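Long-range contacts in putative uncharacterized protein PH0300 (Pyrococcus horikoshii, PDB 3VRH), which catalyses the ATP-dependent 2-thiolation of 5-methyluridine 54 in the T loop of tRNA, a modification that stabilises tRNAs in thermophiles: residues L44-A53 with F142-A152; K99-V108 with F298-E306. All coordinates share one frame; numbering follows the deposited sequence.

Interaction 1. Residues L44-A53 with F142-A152; sequences LTKDERILVA and FAYDNGFDAIA. With BCN (bicine), chain D.
Arg49 lays its guanidinium flat on the ring of Phe148, with CZ 3.9 Å from the ring centroid and the two planes 20° apart, a stacked cation-pi pair. Its CG stands anti to the backbone N (chi1 -171°), which puts it against Phe148 CD1 and CE1, and the bend at chi2 carries the guanidinium over the ring. At the edge of the guanidinium, in its plane, NH1 donates to Asn146 O at 2.9 Å, which fixes the rotation of the group; NE turns to Glu75 in a salt bridge. Leu51 packs on the opposite face of Phe148, its CB making a CH-pi contact. Leu51 CD2 touches both Phe142 CD1 (3.9 Å) and Ala143 CB (4.0 Å), which lie about a right angle apart around it, and thereby seats the end of helix 127-145 against the strand. Gly147, with positive phi, ends that helix in a Schellman motif.

Asp149 closes the N-terminal end of the strand pair: Arg49 N gives OD2 a nearly straight bond (3.0 Å), on its anti side but tilted from the carboxylate plane, while Asp149 N returns one to Arg49 O. Regular parallel pairing follows through Leu51 N to Ala150 O and Ala152 N to Leu51 O. Ala152 CB, beside Ile50 CG2 and Val52 CG2, faces Leu67 of helix 58-69, while Ala150 CB meets Leu44 CD2. Ala53 O accepts a bond from bicine O6 at 2.8 Å, and Ala53 is an ATP-binding residue: these are neighbouring parallel strands at the centre of the PP-loop ATPase fold, with the nucleotide site at their C-terminal ends.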
# COMPACT_ATOMS: atom_id res chain seq x y z
N LEU A 44 20.54 -19.19 8.50
CA LEU A 44 20.83 -20.38 9.29
C LEU A 44 22.15 -21.01 8.87
O LEU A 44 22.59 -20.87 7.73
CB LEU A 44 19.72 -21.43 9.08
CG LEU A 44 18.31 -21.04 9.55
CD1 LEU A 44 17.28 -22.08 9.11
CD2 LEU A 44 18.29 -20.86 11.07
N THR A 45 22.79 -21.71 9.81
CA THR A 45 23.91 -22.58 9.48
C THR A 45 23.61 -23.98 10.01
O THR A 45 22.85 -24.16 10.96
CB THR A 45 25.25 -22.08 10.07
OG1 THR A 45 25.17 -22.05 11.50
CG2 THR A 45 25.58 -20.70 9.56
N LYS A 46 24.24 -24.98 9.40
CA LYS A 46 23.91 -26.37 9.70
C LYS A 46 24.27 -26.81 11.12
O LYS A 46 23.86 -27.88 11.57
CB LYS A 46 24.56 -27.28 8.67
CG LYS A 46 23.66 -28.41 8.22
CD LYS A 46 22.76 -27.96 7.09
CE LYS A 46 23.13 -28.68 5.82
NZ LYS A 46 22.47 -28.06 4.66
N ASP A 47 25.01 -25.99 11.84
CA ASP A 47 25.41 -26.33 13.20
C ASP A 47 24.38 -25.85 14.22
O ASP A 47 24.39 -26.29 15.38
CB ASP A 47 26.77 -25.69 13.51
CG ASP A 47 26.73 -24.17 13.39
OD1 ASP A 47 26.69 -23.68 12.23
OD2 ASP A 47 26.73 -23.47 14.43
N GLU A 48 23.48 -24.96 13.80
CA GLU A 48 22.52 -24.34 14.71
C GLU A 48 21.41 -25.30 15.17
O GLU A 48 20.98 -26.19 14.44
CB GLU A 48 21.89 -23.10 14.07
CG GLU A 48 22.68 -21.83 14.28
CD GLU A 48 22.13 -20.66 13.47
OE1 GLU A 48 21.89 -20.82 12.25
OE2 GLU A 48 21.93 -19.59 14.06
N ARG A 49 20.97 -25.12 16.41
CA ARG A 49 19.81 -25.84 16.91
C ARG A 49 18.57 -24.98 16.67
O ARG A 49 18.43 -23.91 17.23
CB ARG A 49 19.96 -26.18 18.40
CG ARG A 49 18.88 -27.12 18.91
CD ARG A 49 19.41 -28.10 19.94
NE ARG A 49 18.36 -28.52 20.87
CZ ARG A 49 18.11 -27.91 22.03
NH1 ARG A 49 18.83 -26.86 22.39
NH2 ARG A 49 17.13 -28.36 22.82
N ILE A 50 17.70 -25.45 15.79
CA ILE A 50 16.61 -24.61 15.32
C ILE A 50 15.26 -25.08 15.84
O ILE A 50 14.96 -26.27 15.84
CB ILE A 50 16.59 -24.59 13.79
CG1 ILE A 50 17.99 -24.23 13.28
CG2 ILE A 50 15.53 -23.61 13.30
CD1 ILE A 50 18.34 -24.80 11.91
N LEU A 51 14.45 -24.13 16.28
CA LEU A 51 13.11 -24.43 16.75
C LEU A 51 12.08 -23.95 15.73
O LEU A 51 12.15 -22.81 15.28
CB LEU A 51 12.87 -23.73 18.09
CG LEU A 51 11.47 -23.97 18.66
CD1 LEU A 51 11.35 -25.41 19.12
CD2 LEU A 51 11.11 -22.98 19.78
N VAL A 52 11.15 -24.82 15.34
CA VAL A 52 10.05 -24.41 14.44
C VAL A 52 8.72 -24.49 15.20
O VAL A 52 8.37 -25.53 15.76
CB VAL A 52 9.97 -25.26 13.16
CG1 VAL A 52 8.83 -24.78 12.26
CG2 VAL A 52 11.29 -25.22 12.40
N ALA A 53 8.02 -23.36 15.23
CA ALA A 53 6.74 -23.29 15.94
C ALA A 53 5.69 -23.84 15.02
O ALA A 53 5.37 -23.22 14.02
CB ALA A 53 6.40 -21.83 16.29
N PHE A 142 10.62 -20.16 25.25
CA PHE A 142 10.88 -21.59 25.13
C PHE A 142 12.19 -21.81 24.39
O PHE A 142 12.98 -22.68 24.76
CB PHE A 142 9.75 -22.32 24.38
CG PHE A 142 9.93 -23.81 24.35
CD1 PHE A 142 10.72 -24.42 23.39
CD2 PHE A 142 9.32 -24.61 25.31
CE1 PHE A 142 10.89 -25.78 23.38
CE2 PHE A 142 9.49 -25.97 25.30
CZ PHE A 142 10.28 -26.56 24.33
N ALA A 143 12.40 -21.04 23.33
CA ALA A 143 13.64 -21.13 22.58
C ALA A 143 14.80 -20.74 23.48
O ALA A 143 15.87 -21.35 23.44
CB ALA A 143 13.59 -20.21 21.36
N TYR A 144 14.57 -19.72 24.29
CA TYR A 144 15.62 -19.15 25.12
C TYR A 144 15.99 -20.10 26.26
O TYR A 144 17.15 -20.47 26.41
CB TYR A 144 15.18 -17.79 25.66
CG TYR A 144 16.04 -17.26 26.79
CD1 TYR A 144 17.36 -16.88 26.56
CD2 TYR A 144 15.53 -17.13 28.08
CE1 TYR A 144 18.15 -16.41 27.60
CE2 TYR A 144 16.31 -16.65 29.12
CZ TYR A 144 17.62 -16.29 28.87
OH TYR A 144 18.40 -15.82 29.91
N ASP A 145 14.98 -20.49 27.04
CA ASP A 145 15.12 -21.42 28.15
C ASP A 145 15.83 -22.71 27.78
O ASP A 145 16.51 -23.31 28.61
CB ASP A 145 13.76 -21.79 28.72
CG ASP A 145 13.17 -20.69 29.55
OD1 ASP A 145 13.88 -19.70 29.81
OD2 ASP A 145 11.99 -20.81 29.96
N ASN A 146 15.65 -23.15 26.54
CA ASN A 146 16.19 -24.44 26.12
C ASN A 146 17.45 -24.31 25.28
O ASN A 146 17.91 -25.30 24.71
CB ASN A 146 15.13 -25.26 25.36
CG ASN A 146 14.08 -25.82 26.28
OD1 ASN A 146 14.29 -26.86 26.90
ND2 ASN A 146 12.93 -25.13 26.41
N GLY A 147 17.97 -23.10 25.17
CA GLY A 147 19.22 -22.88 24.45
C GLY A 147 19.19 -23.04 22.94
O GLY A 147 20.21 -23.38 22.33
N PHE A 148 18.03 -22.81 22.32
CA PHE A 148 17.95 -22.85 20.86
C PHE A 148 18.66 -21.64 20.28
O PHE A 148 18.72 -20.59 20.92
CB PHE A 148 16.50 -22.91 20.38
CG PHE A 148 15.87 -24.26 20.55
CD1 PHE A 148 16.00 -25.23 19.56
CD2 PHE A 148 15.17 -24.57 21.71
CE1 PHE A 148 15.45 -26.48 19.72
CE2 PHE A 148 14.62 -25.82 21.88
CZ PHE A 148 14.75 -26.77 20.88
N ASP A 149 19.22 -21.79 19.08
CA ASP A 149 19.94 -20.69 18.44
C ASP A 149 19.06 -19.84 17.54
O ASP A 149 19.42 -18.71 17.20
CB ASP A 149 21.11 -21.24 17.62
CG ASP A 149 22.09 -22.02 18.46
OD1 ASP A 149 22.42 -21.54 19.57
OD2 ASP A 149 22.50 -23.11 18.03
N ALA A 150 17.91 -20.38 17.15
CA ALA A 150 17.10 -19.71 16.15
C ALA A 150 15.69 -20.26 16.17
O ALA A 150 15.46 -21.43 16.48
CB ALA A 150 17.72 -19.90 14.77
N ILE A 151 14.74 -19.40 15.83
CA ILE A 151 13.35 -19.80 15.61
C ILE A 151 13.05 -19.56 14.14
O ILE A 151 13.27 -18.46 13.63
CB ILE A 151 12.41 -18.95 16.47
CG1 ILE A 151 12.64 -19.23 17.94
CG2 ILE A 151 10.96 -19.16 16.07
CD1 ILE A 151 11.95 -18.26 18.86
N ALA A 152 12.58 -20.59 13.45
CA ALA A 152 12.14 -20.43 12.07
C ALA A 152 10.61 -20.46 12.01
O ALA A 152 9.99 -21.34 12.60
CB ALA A 152 12.72 -21.53 11.21
N1 BCN D . 3.36 -19.69 11.03
C1 BCN D . 3.30 -19.14 9.61
C2 BCN D . 2.34 -18.02 9.42
O21 BCN D . 2.08 -17.30 10.42
O22 BCN D . 1.79 -17.83 8.31
C3 BCN D . 2.38 -20.79 11.22
C4 BCN D . 1.80 -21.50 9.97
O4 BCN D . 1.50 -22.66 9.99
C5 BCN D . 4.71 -20.20 11.29
C6 BCN D . 4.96 -20.50 12.71
O6 BCN D . 6.07 -20.64 13.12

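Interaction 2. Residues K99-V108 with F298-E306; sequences KLIGAPLHIV and FKVSSTDEE
Lys99, in helix 87-101, reaches Glu305 in a long salt bridge, NZ to OE1 3.6 Å. Its chain bends at chi2, and CE comes nearer that oxygen than NZ does; both residues are exposed, where flexible charged chains suit. Past the helix, Pro104 offers its ring to Thr303 CG2, and Leu105 is joined to the tail by water: one takes a bond from Leu105 N and reaches Glu306 OE1 only weakly, another links Leu105 O to Asp304 N. Strand 105-109 is an outermost strand of the mixed, largely parallel PP-loop sheet, paired with strand 73-80, and the irregular C-terminal segment runs past it without a direct hydrogen bond. At His106, a water at the edge of the ring, in its plane, lies 2.8 Å from ND1 and donates to Ser302 O, while NE2 is bonded to Glu75. Thr303 CG2 approaches the ring obliquely, 3.6 Å from His106 ND1, and Thr303 OG1 accepts from Glu306 N in an ST motif. A glycine in place of Thr303 would probably leave His106 without this methyl packing and Glu306 N without its side-chain acceptor. Val108 sets CG1 and CG2 against Phe298 CE1, crossing the aromatic chain at about a right angle.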
# COMPACT_ATOMS: atom_id res chain seq x y z
N LYS A 99 5.59 -36.38 13.28
CA LYS A 99 5.86 -37.81 13.12
C LYS A 99 6.34 -38.06 11.68
O LYS A 99 7.35 -38.73 11.45
CB LYS A 99 4.59 -38.63 13.39
CG LYS A 99 4.67 -39.57 14.58
CD LYS A 99 4.33 -38.87 15.90
CE LYS A 99 4.55 -39.80 17.10
NZ LYS A 99 6.00 -40.11 17.32
N LEU A 100 5.60 -37.52 10.72
CA LEU A 100 5.96 -37.63 9.31
C LEU A 100 7.33 -36.99 9.06
O LEU A 100 8.17 -37.55 8.36
CB LEU A 100 4.91 -36.96 8.43
CG LEU A 100 5.15 -37.12 6.93
CD1 LEU A 100 5.02 -38.59 6.55
CD2 LEU A 100 4.19 -36.25 6.11
N ILE A 101 7.56 -35.82 9.64
CA ILE A 101 8.80 -35.09 9.41
C ILE A 101 9.94 -35.79 10.11
O ILE A 101 11.06 -35.83 9.61
CB ILE A 101 8.72 -33.65 9.94
CG1 ILE A 101 7.77 -32.82 9.09
CG2 ILE A 101 10.10 -33.00 9.97
CD1 ILE A 101 7.30 -31.57 9.79
N GLY A 102 9.65 -36.34 11.29
CA GLY A 102 10.67 -37.00 12.08
C GLY A 102 11.38 -36.02 13.00
O GLY A 102 12.56 -36.16 13.28
N ALA A 103 10.65 -35.01 13.46
CA ALA A 103 11.22 -34.04 14.37
C ALA A 103 10.62 -34.22 15.75
O ALA A 103 9.43 -34.49 15.87
CB ALA A 103 10.96 -32.61 13.85
N PRO A 104 11.44 -34.07 16.79
CA PRO A 104 10.90 -34.04 18.16
C PRO A 104 9.88 -32.90 18.29
O PRO A 104 10.12 -31.79 17.79
CB PRO A 104 12.12 -33.71 19.03
CG PRO A 104 13.32 -33.96 18.16
CD PRO A 104 12.87 -33.73 16.74
N LEU A 105 8.76 -33.15 18.97
CA LEU A 105 7.74 -32.12 19.12
C LEU A 105 7.48 -31.84 20.58
O LEU A 105 7.15 -32.74 21.36
CB LEU A 105 6.44 -32.52 18.41
CG LEU A 105 5.22 -31.67 18.74
CD1 LEU A 105 5.42 -30.21 18.30
CD2 LEU A 105 4.02 -32.28 18.05
N HIS A 106 7.67 -30.59 20.96
CA HIS A 106 7.38 -30.15 22.32
C HIS A 106 6.03 -29.48 22.31
O HIS A 106 5.67 -28.80 21.34
CB HIS A 106 8.43 -29.15 22.78
CG HIS A 106 9.84 -29.62 22.54
ND1 HIS A 106 10.48 -30.50 23.38
CD2 HIS A 106 10.73 -29.32 21.56
CE1 HIS A 106 11.70 -30.73 22.92
NE2 HIS A 106 11.87 -30.02 21.82
N ILE A 107 5.27 -29.67 23.39
CA ILE A 107 3.96 -29.04 23.46
C ILE A 107 3.79 -28.19 24.71
O ILE A 107 4.08 -28.64 25.83
CB ILE A 107 2.83 -30.08 23.40
CG1 ILE A 107 3.02 -30.98 22.18
CG2 ILE A 107 1.46 -29.37 23.39
CD1 ILE A 107 2.19 -32.25 22.21
N VAL A 108 3.32 -26.96 24.49
CA VAL A 108 2.88 -26.07 25.55
C VAL A 108 1.38 -25.81 25.42
O VAL A 108 0.90 -25.30 24.38
CB VAL A 108 3.62 -24.72 25.50
CG1 VAL A 108 3.08 -23.77 26.57
CG2 VAL A 108 5.11 -24.93 25.66
N PHE A 298 10.41 -22.83 30.87
CA PHE A 298 10.08 -23.70 29.73
C PHE A 298 11.13 -24.76 29.44
O PHE A 298 11.00 -25.52 28.48
CB PHE A 298 9.79 -22.89 28.47
CG PHE A 298 8.49 -22.15 28.51
CD1 PHE A 298 7.29 -22.84 28.38
CD2 PHE A 298 8.46 -20.79 28.69
CE1 PHE A 298 6.10 -22.17 28.42
CE2 PHE A 298 7.27 -20.11 28.73
CZ PHE A 298 6.09 -20.79 28.59
N LYS A 299 12.16 -24.80 30.28
CA LYS A 299 13.19 -25.82 30.18
C LYS A 299 12.60 -27.24 30.21
O LYS A 299 11.76 -27.58 31.06
CB LYS A 299 14.21 -25.65 31.32
CG LYS A 299 15.29 -26.71 31.33
CD LYS A 299 16.18 -26.62 30.11
CE LYS A 299 17.33 -27.62 30.20
NZ LYS A 299 16.89 -29.02 29.92
N VAL A 300 13.03 -28.08 29.27
CA VAL A 300 12.57 -29.46 29.22
C VAL A 300 13.75 -30.40 29.04
O VAL A 300 14.76 -30.06 28.40
CB VAL A 300 11.51 -29.69 28.10
CG1 VAL A 300 10.25 -28.88 28.35
CG2 VAL A 300 12.09 -29.39 26.73
N SER A 301 13.63 -31.61 29.58
CA SER A 301 14.68 -32.61 29.41
C SER A 301 14.27 -33.67 28.41
O SER A 301 15.10 -34.50 28.02
CB SER A 301 15.05 -33.25 30.75
OG SER A 301 13.90 -33.56 31.51
N SER A 302 13.01 -33.64 27.97
CA SER A 302 12.47 -34.66 27.08
C SER A 302 11.10 -34.27 26.52
O SER A 302 10.55 -33.23 26.88
CB SER A 302 12.33 -35.99 27.83
OG SER A 302 11.51 -35.79 28.97
N THR A 303 10.56 -35.12 25.66
CA THR A 303 9.23 -34.92 25.11
C THR A 303 8.27 -35.96 25.68
O THR A 303 8.68 -37.03 26.15
CB THR A 303 9.22 -35.07 23.58
OG1 THR A 303 9.57 -36.41 23.22
CG2 THR A 303 10.22 -34.11 22.94
N ASP A 304 6.98 -35.64 25.61
CA ASP A 304 5.95 -36.59 26.00
C ASP A 304 6.07 -37.89 25.20
O ASP A 304 5.80 -38.98 25.73
CB ASP A 304 4.56 -35.98 25.78
CG ASP A 304 4.35 -34.69 26.57
OD1 ASP A 304 4.79 -34.59 27.74
OD2 ASP A 304 3.73 -33.78 26.00
N GLU A 305 6.48 -37.77 23.94
CA GLU A 305 6.62 -38.91 23.04
C GLU A 305 7.92 -39.68 23.24
O GLU A 305 8.01 -40.88 22.93
CB GLU A 305 6.45 -38.48 21.58
CG GLU A 305 5.00 -38.24 21.16
CD GLU A 305 4.12 -39.49 21.28
OE1 GLU A 305 4.13 -40.32 20.35
OE2 GLU A 305 3.42 -39.64 22.30
N GLU A 306 8.94 -39.01 23.76
CA GLU A 306 10.16 -39.72 24.10
C GLU A 306 10.64 -39.37 25.50
O GLU A 306 11.67 -38.71 25.67
CB GLU A 306 11.24 -39.46 23.06
CG GLU A 306 10.94 -40.10 21.74
CD GLU A 306 11.38 -39.27 20.57
OE1 GLU A 306 10.62 -38.34 20.18
OE2 GLU A 306 12.50 -39.53 20.07
O HOH W 1 8.12 -36.13 19.65
O HOH W 2 6.30 -32.86 24.33
O HOH W 3 8.94 -31.47 25.55

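In the fold
Both interactions belong to one sheet, but at different depths. Interaction 1 is largely buried: it pairs two adjacent inner strands through backbone bonds and apolar packing, with a cation-pi stack at the partly exposed Arg49, close to the nucleotide site. Interaction 2, partly buried, lies along the outermost strand, where the C-terminal tail meets it through water, one long salt bridge and scattered methyl contacts. Helix 127-145 joins them. Its Asp145 and the following Asn146 probably bond to the backbone of Phe298, with Asp145 OD2 2.7 Å from Phe298 N, and Phe142 packs against both His106 and Phe298. Glu75 of the intervening strand 73-80 also serves both, taking Arg49 from one and His106 from the other.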